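Long-range contacts in hypothetical sugar ABC-transporter sugar binding protein (Arthrobacter globiformis, PDB 7BVT), which binds the cyclic tetrasaccharide cyclic alpha-maltosyl-1,6-maltose and probably hands it to an ABC transporter for import: residues 143-147 and 158-162; 150-156 and 174-179; 183-189 and 242-248. All blocks are in the same frame, centred on the assembly; numbering follows the deposited sequence.

Interaction 1: residues 143-147 and 158-162; sequences GYMYN and PENPP
Y144 and Y146, on strand 140-147 of the mixed sheet, pack against P161 and P162 of the loop 158-162, a tyrosine-proline contact with one hydrogen bond at its outer end. The two tyrosines are alternate residues of the strand and project to the same face, where they meet the loop that connects helix 148-153 to helix 165-179. The evidence is clearest at Y146. CB of P161 stands over one face of its ring, 4.1 Å from the centroid and 28° off the normal, which is CH-pi geometry, and CE1 is the ring carbon nearest to that CB. CG of Y146 sits between the backbone N and the carbonyl carbon (chi1 70°), a torsion that swings the phenol across to the loop. There Y146 OH donates to P158 O at 2.7 Å. The oxygen lies in the plane of the ring at its edge, whereas seen from the carbonyl the donor is tilted out of plane. Y144 is engaged differently: its OH and CZ meet CG of P162, the closer approach being 3.4 Å from OH to CG, with the two side chains crossing at about a right angle. Its CE2 also reaches P161 CB at 4.0 Å. Beyond the segments, F151 of helix 148-153 packs on both tyrosines and on P162, and the Y144 hydroxyl and S258 OG share a weak hydrogen bond. Proline rings bring only C-H groups to the tyrosines, and the polar end of Y146 is met by a backbone carbonyl instead; face contact and terminal bond together restrict how that ring can turn.

Interaction 2: residues 150-156 and 174-179; sequences LFAEAGL and TILDET
I175 of helix 165-179 points its branches into the last turn of helix 148-153 and the residues that follow it, and its carbons are met in turn by A154, L150, L156 and F151. Its CB stands 4.3 Å from CB of A154, where the backbones come closest, with CA of A154 5.1 Å from CA of I175. The CG2 branch turns to L150, lying 4.1 Å from CD2. The longer branch starts at CG1, which is 3.8 Å from A154 CB and equally close to L156 CD1. With chi2 extended at 171°, the chain ends at CD1, and this methyl meets the F151 ring obliquely, 3.6 Å from CE1. The same L156 CD1 lies over one face of that ring, offset toward its rim. That pairing belongs to the Schellman motif at G155, whose positive phi is accompanied by bonds from G155 N to A152 O and from L156 N to F151 O; the motif thus delivers L156 to I175. On the flanks, T174 CG2 approaches A154 O at 3.3 Å, and L150 CD1 lies 3.7 Å from T179 CG2. The T179 hydroxyl, also hydrogen-bonded to K181 N, turns back to its own helix: OG1 donates to I175 O at 2.7 Å from above the carbonyl plane, while T179 N reaches that oxygen from the opposite face. No hydrogen bond passes between the segments. Methyl, methylene and ring carbons therefore carry the union, which rests on burial of I175, while G155 N, L156 N and T179 N bond within their own helix ends.

Interaction 3: residues 183-189 and 242-248; sequences GYDLYTQ and VSPYAKW
W248 and Y187 form the tight end of this contact, where CD2 of the tyrosine stands 3.4 Å above the plane of the indole and over its centre. The Y187 ring is inclined at 43° to the five-membered ring of W248, so the pair packs obliquely, neither a stack nor edge-to-face. W248 reaches this place with CG anti to its backbone N (chi1 177°), and its six-membered ring continues past Y187 to D185, whose CB is 3.7 Å from CE3. A second close part lies at the other end. S243 OG donates to Y184 O at 2.7 Å from above the carbonyl plane, near the edge of the Y184 ring, and L186 CD1 packs on S243 CB at 3.6 Å. G183 N adds a weak bond to V242 O. Both segments are loops: 183-189 makes an inverse gamma turn at Y187, and 242-248 a type II turn from P244 to K247. Y187 also lines the glycan pocket, its side chain about 4 Å from a bound glucose; W248, packed against it, is then probably a second-shell residue. Between the turn and the facing loop the packing gives way to water. Water 3 has four bonds, donating to L186 O and P244 O and accepting from T188 OG1 and K247 N. Water 1 joins D185 OD1 to K247 O, while OD2 of D185 is held by backbone N atoms of G249 and F251. Farther out, exposed Q189 lays OE1 3.4 Å from A246 CB and takes a bond from water 4, which W248 N also reaches.

In the fold
Interactions 1 and 2 interlock along the chain: 143-147, 150-156, 158-162 and 174-179 alternate, so strand 140-147, helix 148-153, the proline loop and helix 165-179 are tied in one run. Interaction 3 follows in series. Centres lie about 13 Å apart for 1 and 2, and about 17 Å for either with interaction 3, all on the same side of the chain's centre. F151 joins the first two, touching Y144, Y146 and P162. Y144 meets Y184, and I175 rests on G183, linking both to interaction 3. A continuous packed region of this family 1 solute-binding protein fold thus runs from the outlying helices to interaction 3, whose Y187 lines the glycan pocket.

Interaction 1: residues 143-147 and 158-162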
loop_
_atom_site.group_PDB
_atom_site.type_symbol
_atom_site.label_atom_id
_atom_site.label_comp_id
_atom_site.label_asym_id
_atom_site.label_seq_id
_atom_site.Cartn_x
_atom_site.Cartn_y
_atom_site.Cartn_z
ATOM N N GLY A 143 -1.685 -8.566 -2.751
ATOM C CA GLY A 143 -2.479 -9.731 -3.109
ATOM C C GLY A 143 -1.589 -10.923 -3.308
ATOM O O GLY A 143 -0.360 -10.821 -3.230
ATOM N N TYR A 144 -2.220 -12.031 -3.594
ATOM C CA TYR A 144 -1.492 -13.289 -3.879
ATOM C C TYR A 144 -1.450 -13.482 -5.383
ATOM O O TYR A 144 -2.490 -13.484 -6.010
ATOM C CB TYR A 144 -2.208 -14.445 -3.172
ATOM C CG TYR A 144 -1.606 -15.802 -3.414
ATOM C CD1 TYR A 144 -0.520 -16.216 -2.676
ATOM C CD2 TYR A 144 -2.105 -16.659 -4.377
ATOM C CE1 TYR A 144 0.078 -17.465 -2.871
ATOM C CE2 TYR A 144 -1.512 -17.890 -4.600
ATOM C CZ TYR A 144 -0.405 -18.274 -3.879
ATOM O OH TYR A 144 0.117 -19.519 -4.070
ATOM N N MET A 145 -0.259 -13.651 -5.909
ATOM C CA MET A 145 -0.082 -13.974 -7.357
ATOM C C MET A 145 0.613 -15.317 -7.465
ATOM O O MET A 145 1.420 -15.670 -6.620
ATOM C CB MET A 145 0.766 -12.936 -8.071
ATOM C CG MET A 145 0.067 -11.722 -8.471
ATOM S SD MET A 145 1.097 -10.861 -9.731
ATOM C CE MET A 145 -0.076 -9.554 -10.092
ATOM N N TYR A 146 0.269 -16.076 -8.493
ATOM C CA TYR A 146 0.851 -17.406 -8.661
ATOM C C TYR A 146 1.013 -17.713 -10.136
ATOM O O TYR A 146 0.320 -17.135 -10.986
ATOM C CB TYR A 146 -0.004 -18.444 -7.946
ATOM C CG TYR A 146 -1.343 -18.723 -8.557
ATOM C CD1 TYR A 146 -2.442 -17.900 -8.369
ATOM C CD2 TYR A 146 -1.531 -19.888 -9.310
ATOM C CE1 TYR A 146 -3.679 -18.181 -8.939
ATOM C CE2 TYR A 146 -2.773 -20.207 -9.813
ATOM C CZ TYR A 146 -3.846 -19.340 -9.675
ATOM O OH TYR A 146 -5.075 -19.670 -10.228
ATOM N N ASN A 147 1.847 -18.708 -10.376
ATOM C CA ASN A 147 2.203 -19.151 -11.748
ATOM C C ASN A 147 1.353 -20.381 -12.071
ATOM O O ASN A 147 1.591 -21.448 -11.480
ATOM C CB ASN A 147 3.684 -19.421 -11.815
ATOM C CG ASN A 147 4.194 -19.905 -13.161
ATOM O OD1 ASN A 147 3.446 -20.538 -13.895
ATOM N ND2 ASN A 147 5.437 -19.589 -13.440
ATOM N N PRO A 158 -4.542 -25.443 -11.642
ATOM C CA PRO A 158 -4.062 -24.093 -11.944
ATOM C C PRO A 158 -5.101 -22.975 -11.728
ATOM O O PRO A 158 -4.668 -21.814 -11.797
ATOM C CB PRO A 158 -3.661 -24.235 -13.433
ATOM C CG PRO A 158 -4.667 -25.236 -13.946
ATOM C CD PRO A 158 -4.679 -26.285 -12.858
ATOM N N GLU A 159 -6.362 -23.312 -11.442
ATOM C CA GLU A 159 -7.466 -22.324 -11.287
ATOM C C GLU A 159 -7.908 -22.264 -9.824
ATOM O O GLU A 159 -8.875 -21.606 -9.595
ATOM C CB GLU A 159 -8.665 -22.685 -12.190
ATOM C CG GLU A 159 -8.315 -22.677 -13.660
ATOM C CD GLU A 159 -7.815 -21.340 -14.139
ATOM O OE1 GLU A 159 -8.313 -20.354 -13.643
ATOM O OE2 GLU A 159 -6.896 -21.301 -14.974
ATOM N N ASN A 160 -7.203 -22.924 -8.890
ATOM C CA ASN A 160 -7.655 -23.153 -7.493
ATOM C C ASN A 160 -6.554 -22.720 -6.534
ATOM O O ASN A 160 -5.886 -23.564 -5.952
ATOM C CB ASN A 160 -7.970 -24.636 -7.235
ATOM C CG ASN A 160 -8.412 -24.995 -5.821
ATOM O OD1 ASN A 160 -9.201 -24.260 -5.218
ATOM N ND2 ASN A 160 -7.944 -26.141 -5.306
ATOM N N PRO A 161 -6.211 -21.419 -6.402
ATOM C CA PRO A 161 -5.095 -21.073 -5.527
ATOM C C PRO A 161 -5.457 -21.384 -4.079
ATOM O O PRO A 161 -6.629 -21.466 -3.685
ATOM C CB PRO A 161 -4.915 -19.582 -5.771
ATOM C CG PRO A 161 -6.251 -19.117 -6.233
ATOM C CD PRO A 161 -6.775 -20.240 -7.093
ATOM N N PRO A 162 -4.428 -21.404 -3.218
ATOM C CA PRO A 162 -4.662 -21.610 -1.797
ATOM C C PRO A 162 -5.512 -20.500 -1.174
ATOM O O PRO A 162 -5.413 -19.378 -1.641
ATOM C CB PRO A 162 -3.252 -21.664 -1.237
ATOM C CG PRO A 162 -2.414 -20.950 -2.227
ATOM C CD PRO A 162 -3.014 -21.331 -3.575
#

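Interaction 2: residues 150-156 and 174-179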
loop_
_atom_site.group_PDB
_atom_site.type_symbol
_atom_site.label_atom_id
_atom_site.label_comp_id
_atom_site.label_asym_id
_atom_site.label_seq_id
_atom_site.Cartn_x
_atom_site.Cartn_y
_atom_site.Cartn_z
ATOM N N LEU A 150 3.360 -23.502 -13.538
ATOM C CA LEU A 150 4.144 -24.239 -12.516
ATOM C C LEU A 150 3.212 -24.997 -11.565
ATOM O O LEU A 150 3.537 -26.136 -11.193
ATOM C CB LEU A 150 5.034 -23.263 -11.756
ATOM C CG LEU A 150 5.972 -23.927 -10.744
ATOM C CD1 LEU A 150 6.772 -25.025 -11.404
ATOM C CD2 LEU A 150 6.910 -22.917 -10.145
ATOM N N PHE A 151 2.115 -24.386 -11.104
ATOM C CA PHE A 151 1.069 -25.079 -10.316
ATOM C C PHE A 151 0.619 -26.346 -11.040
ATOM O O PHE A 151 0.576 -27.402 -10.460
ATOM C CB PHE A 151 -0.173 -24.235 -10.116
ATOM C CG PHE A 151 -0.225 -23.435 -8.834
ATOM C CD1 PHE A 151 0.827 -22.626 -8.439
ATOM C CD2 PHE A 151 -1.365 -23.503 -8.077
ATOM C CE1 PHE A 151 0.756 -21.960 -7.212
ATOM C CE2 PHE A 151 -1.462 -22.755 -6.906
ATOM C CZ PHE A 151 -0.398 -21.986 -6.510
ATOM N N ALA A 152 0.358 -26.241 -12.339
ATOM C CA ALA A 152 -0.155 -27.395 -13.109
ATOM C C ALA A 152 0.941 -28.461 -13.209
ATOM O O ALA A 152 0.603 -29.654 -13.063
ATOM C CB ALA A 152 -0.653 -26.891 -14.453
ATOM N N GLU A 153 2.185 -28.062 -13.439
ATOM C CA GLU A 153 3.350 -28.973 -13.524
ATOM C C GLU A 153 3.486 -29.756 -12.222
ATOM O O GLU A 153 3.874 -30.936 -12.273
ATOM C CB GLU A 153 4.641 -28.238 -13.802
ATOM C CG GLU A 153 5.743 -29.178 -14.299
ATOM C CD GLU A 153 7.034 -28.510 -14.773
ATOM O OE1 GLU A 153 7.094 -27.266 -14.820
ATOM O OE2 GLU A 153 7.998 -29.267 -15.090
ATOM N N ALA A 154 3.128 -29.144 -11.099
ATOM C CA ALA A 154 3.319 -29.774 -9.778
ATOM C C ALA A 154 2.150 -30.680 -9.461
ATOM O O ALA A 154 2.149 -31.241 -8.369
ATOM C CB ALA A 154 3.514 -28.687 -8.730
ATOM N N GLY A 155 1.104 -30.742 -10.289
ATOM C CA GLY A 155 -0.094 -31.536 -9.989
ATOM C C GLY A 155 -1.152 -30.767 -9.239
ATOM O O GLY A 155 -2.100 -31.419 -8.795
ATOM N N LEU A 156 -1.004 -29.421 -9.098
ATOM C CA LEU A 156 -2.101 -28.584 -8.550
ATOM C C LEU A 156 -3.076 -28.178 -9.643
ATOM O O LEU A 156 -2.671 -28.101 -10.823
ATOM C CB LEU A 156 -1.485 -27.354 -7.896
ATOM C CG LEU A 156 -0.379 -27.644 -6.891
ATOM C CD1 LEU A 156 0.158 -26.348 -6.340
ATOM C CD2 LEU A 156 -0.933 -28.560 -5.801
ATOM N N THR A 174 4.175 -29.122 -2.237
ATOM C CA THR A 174 4.003 -29.928 -3.470
ATOM C C THR A 174 4.845 -29.344 -4.601
ATOM O O THR A 174 5.535 -30.082 -5.294
ATOM C CB THR A 174 2.532 -30.001 -3.793
ATOM O OG1 THR A 174 1.886 -30.727 -2.753
ATOM C CG2 THR A 174 2.245 -30.678 -5.123
ATOM N N ILE A 175 4.817 -28.045 -4.802
ATOM C CA ILE A 175 5.630 -27.408 -5.858
ATOM C C ILE A 175 7.108 -27.710 -5.609
ATOM O O ILE A 175 7.841 -28.092 -6.550
ATOM C CB ILE A 175 5.350 -25.907 -5.961
ATOM C CG1 ILE A 175 3.931 -25.657 -6.452
ATOM C CG2 ILE A 175 6.367 -25.234 -6.855
ATOM C CD1 ILE A 175 3.496 -24.186 -6.369
ATOM N N LEU A 176 7.573 -27.562 -4.380
ATOM C CA LEU A 176 9.001 -27.791 -4.096
ATOM C C LEU A 176 9.320 -29.281 -4.361
ATOM O O LEU A 176 10.346 -29.531 -5.018
ATOM C CB LEU A 176 9.279 -27.391 -2.654
ATOM C CG LEU A 176 10.692 -27.663 -2.173
ATOM C CD1 LEU A 176 11.705 -26.795 -2.923
ATOM C CD2 LEU A 176 10.746 -27.578 -0.660
ATOM N N ASP A 177 8.504 -30.174 -3.830
ATOM C CA ASP A 177 8.723 -31.657 -3.876
ATOM C C ASP A 177 8.755 -32.074 -5.355
ATOM O O ASP A 177 9.646 -32.858 -5.755
ATOM C CB ASP A 177 7.657 -32.412 -3.070
ATOM C CG ASP A 177 7.833 -32.315 -1.567
ATOM O OD1 ASP A 177 8.864 -31.819 -1.124
ATOM O OD2 ASP A 177 6.912 -32.687 -0.881
ATOM N N GLU A 178 7.801 -31.596 -6.153
ATOM C CA GLU A 178 7.585 -32.045 -7.548
ATOM C C GLU A 178 8.505 -31.311 -8.518
ATOM O O GLU A 178 8.845 -31.924 -9.520
ATOM C CB GLU A 178 6.120 -31.885 -7.948
ATOM C CG GLU A 178 5.178 -32.793 -7.188
ATOM C CD GLU A 178 5.360 -34.309 -7.357
ATOM O OE1 GLU A 178 5.973 -34.728 -8.335
ATOM O OE2 GLU A 178 4.865 -35.056 -6.512
ATOM N N THR A 179 8.941 -30.072 -8.275
ATOM C CA THR A 179 9.700 -29.287 -9.293
ATOM C C THR A 179 11.077 -28.809 -8.833
ATOM O O THR A 179 11.814 -28.266 -9.688
ATOM C CB THR A 179 8.924 -28.066 -9.793
ATOM O OG1 THR A 179 8.950 -27.038 -8.785
ATOM C CG2 THR A 179 7.509 -28.447 -10.122
#

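Interaction 3: residues 183-189 and 242-248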
loop_
_atom_site.group_PDB
_atom_site.type_symbol
_atom_site.label_atom_id
_atom_site.label_comp_id
_atom_site.label_asym_id
_atom_site.label_seq_id
_atom_site.Cartn_x
_atom_site.Cartn_y
_atom_site.Cartn_z
ATOM N N GLY A 183 7.911 -22.792 -3.670
ATOM C CA GLY A 183 6.461 -22.761 -3.884
ATOM C C GLY A 183 5.932 -21.359 -3.681
ATOM O O GLY A 183 4.857 -21.076 -4.190
ATOM N N TYR A 184 6.648 -20.543 -2.898
ATOM C CA TYR A 184 6.125 -19.221 -2.454
ATOM C C TYR A 184 7.318 -18.335 -2.066
ATOM O O TYR A 184 8.106 -18.771 -1.215
ATOM C CB TYR A 184 5.150 -19.415 -1.302
ATOM C CG TYR A 184 4.666 -18.138 -0.667
ATOM C CD1 TYR A 184 3.861 -17.230 -1.361
ATOM C CD2 TYR A 184 4.944 -17.872 0.658
ATOM C CE1 TYR A 184 3.403 -16.069 -0.752
ATOM C CE2 TYR A 184 4.461 -16.720 1.279
ATOM C CZ TYR A 184 3.672 -15.833 0.582
ATOM O OH TYR A 184 3.248 -14.672 1.174
ATOM N N ASP A 185 7.418 -17.125 -2.606
ATOM C CA ASP A 185 8.525 -16.212 -2.217
ATOM C C ASP A 185 8.107 -15.443 -0.962
ATOM O O ASP A 185 6.989 -14.893 -0.968
ATOM C CB ASP A 185 8.862 -15.199 -3.319
ATOM C CG ASP A 185 9.528 -15.774 -4.550
ATOM O OD1 ASP A 185 9.705 -17.001 -4.613
ATOM O OD2 ASP A 185 9.844 -14.959 -5.414
ATOM N N LEU A 186 9.028 -15.304 -0.013
ATOM C CA LEU A 186 8.880 -14.349 1.105
ATOM C C LEU A 186 9.856 -13.209 0.919
ATOM O O LEU A 186 10.998 -13.417 0.421
ATOM C CB LEU A 186 9.124 -15.036 2.443
ATOM C CG LEU A 186 7.990 -15.897 2.934
ATOM C CD1 LEU A 186 8.510 -16.707 4.089
ATOM C CD2 LEU A 186 6.770 -15.037 3.290
ATOM N N TYR A 187 9.421 -12.013 1.335
ATOM C CA TYR A 187 10.262 -10.803 1.253
ATOM C C TYR A 187 11.062 -10.746 2.545
ATOM O O TYR A 187 10.620 -10.145 3.517
ATOM C CB TYR A 187 9.397 -9.576 0.967
ATOM C CG TYR A 187 10.131 -8.472 0.262
ATOM C CD1 TYR A 187 11.160 -7.781 0.900
ATOM C CD2 TYR A 187 9.828 -8.147 -1.045
ATOM C CE1 TYR A 187 11.865 -6.786 0.254
ATOM C CE2 TYR A 187 10.518 -7.137 -1.701
ATOM C CZ TYR A 187 11.538 -6.465 -1.045
ATOM O OH TYR A 187 12.257 -5.480 -1.672
ATOM N N THR A 188 12.219 -11.427 2.581
ATOM C CA THR A 188 12.885 -11.762 3.851
ATOM C C THR A 188 14.083 -10.858 4.144
ATOM O O THR A 188 14.574 -11.011 5.248
ATOM C CB THR A 188 13.368 -13.216 3.862
ATOM O OG1 THR A 188 14.267 -13.435 2.776
ATOM C CG2 THR A 188 12.261 -14.231 3.730
ATOM N N GLN A 189 14.504 -9.980 3.230
ATOM C CA GLN A 189 15.637 -9.068 3.537
ATOM C C GLN A 189 15.179 -7.610 3.711
ATOM O O GLN A 189 14.475 -7.056 2.832
ATOM C CB GLN A 189 16.687 -9.184 2.448
ATOM C CG GLN A 189 17.282 -10.581 2.415
ATOM C CD GLN A 189 18.346 -10.660 1.351
ATOM O OE1 GLN A 189 18.066 -11.011 0.213
ATOM N NE2 GLN A 189 19.538 -10.207 1.706
ATOM N N VAL A 242 10.118 -24.291 1.323
ATOM C CA VAL A 242 9.044 -23.770 0.404
ATOM C C VAL A 242 9.330 -22.314 0.042
ATOM O O VAL A 242 9.146 -21.944 -1.134
ATOM C CB VAL A 242 7.642 -23.966 0.980
ATOM C CG1 VAL A 242 6.607 -23.180 0.181
ATOM C CG2 VAL A 242 7.281 -25.436 1.053
ATOM N N SER A 243 9.827 -21.523 0.995
ATOM C CA SER A 243 10.144 -20.078 0.813
ATOM C C SER A 243 11.567 -19.783 1.272
ATOM O O SER A 243 11.744 -19.389 2.419
ATOM C CB SER A 243 9.178 -19.263 1.663
ATOM O OG SER A 243 7.850 -19.599 1.310
ATOM N N PRO A 244 12.621 -20.060 0.480
ATOM C CA PRO A 244 13.961 -19.895 1.009
ATOM C C PRO A 244 14.234 -18.468 1.461
ATOM O O PRO A 244 13.751 -17.534 0.888
ATOM C CB PRO A 244 14.882 -20.303 -0.158
ATOM C CG PRO A 244 14.029 -21.262 -0.948
ATOM C CD PRO A 244 12.625 -20.690 -0.855
ATOM N N TYR A 245 15.121 -18.365 2.434
ATOM C CA TYR A 245 15.669 -17.078 2.914
ATOM C C TYR A 245 16.493 -16.409 1.827
ATOM O O TYR A 245 17.248 -17.096 1.093
ATOM C CB TYR A 245 16.514 -17.280 4.173
ATOM C CG TYR A 245 17.222 -16.008 4.576
ATOM C CD1 TYR A 245 16.500 -14.890 4.948
ATOM C CD2 TYR A 245 18.606 -15.910 4.552
ATOM C CE1 TYR A 245 17.136 -13.717 5.333
ATOM C CE2 TYR A 245 19.257 -14.735 4.897
ATOM C CZ TYR A 245 18.524 -13.643 5.317
ATOM O OH TYR A 245 19.179 -12.483 5.648
ATOM N N ALA A 246 16.347 -15.091 1.705
ATOM C CA ALA A 246 17.129 -14.235 0.776
ATOM C C ALA A 246 16.990 -14.722 -0.676
ATOM O O ALA A 246 17.985 -14.689 -1.454
ATOM C CB ALA A 246 18.573 -14.182 1.246
ATOM N N LYS A 247 15.788 -15.085 -1.090
ATOM C CA LYS A 247 15.491 -15.584 -2.461
ATOM C C LYS A 247 14.257 -14.882 -3.017
ATOM O O LYS A 247 13.561 -15.470 -3.836
ATOM C CB LYS A 247 15.270 -17.101 -2.441
ATOM C CG LYS A 247 16.538 -17.930 -2.250
ATOM C CD LYS A 247 17.639 -17.618 -3.234
ATOM C CE LYS A 247 17.207 -17.771 -4.671
ATOM N NZ LYS A 247 18.380 -17.804 -5.582
ATOM N N TRP A 248 13.997 -13.647 -2.615
ATOM C CA TRP A 248 12.886 -12.871 -3.228
ATOM C C TRP A 248 13.113 -12.789 -4.738
ATOM O O TRP A 248 14.255 -12.566 -5.143
ATOM C CB TRP A 248 12.754 -11.473 -2.612
ATOM C CG TRP A 248 11.674 -10.689 -3.297
ATOM C CD1 TRP A 248 11.800 -9.729 -4.262
ATOM C CD2 TRP A 248 10.267 -10.901 -3.140
ATOM N NE1 TRP A 248 10.564 -9.302 -4.698
ATOM C CE2 TRP A 248 9.603 -10.037 -4.037
ATOM C CE3 TRP A 248 9.502 -11.736 -2.325
ATOM C CZ2 TRP A 248 8.208 -9.957 -4.096
ATOM C CZ3 TRP A 248 8.128 -11.692 -2.421
ATOM C CH2 TRP A 248 7.489 -10.793 -3.272
HETATM O O HOH W 1 11.954 -17.676 -3.243
HETATM O O HOH W 2 11.356 -17.079 -0.530
HETATM O O HOH W 3 13.368 -14.824 0.613
HETATM O O HOH W 4 15.963 -11.586 -1.261
#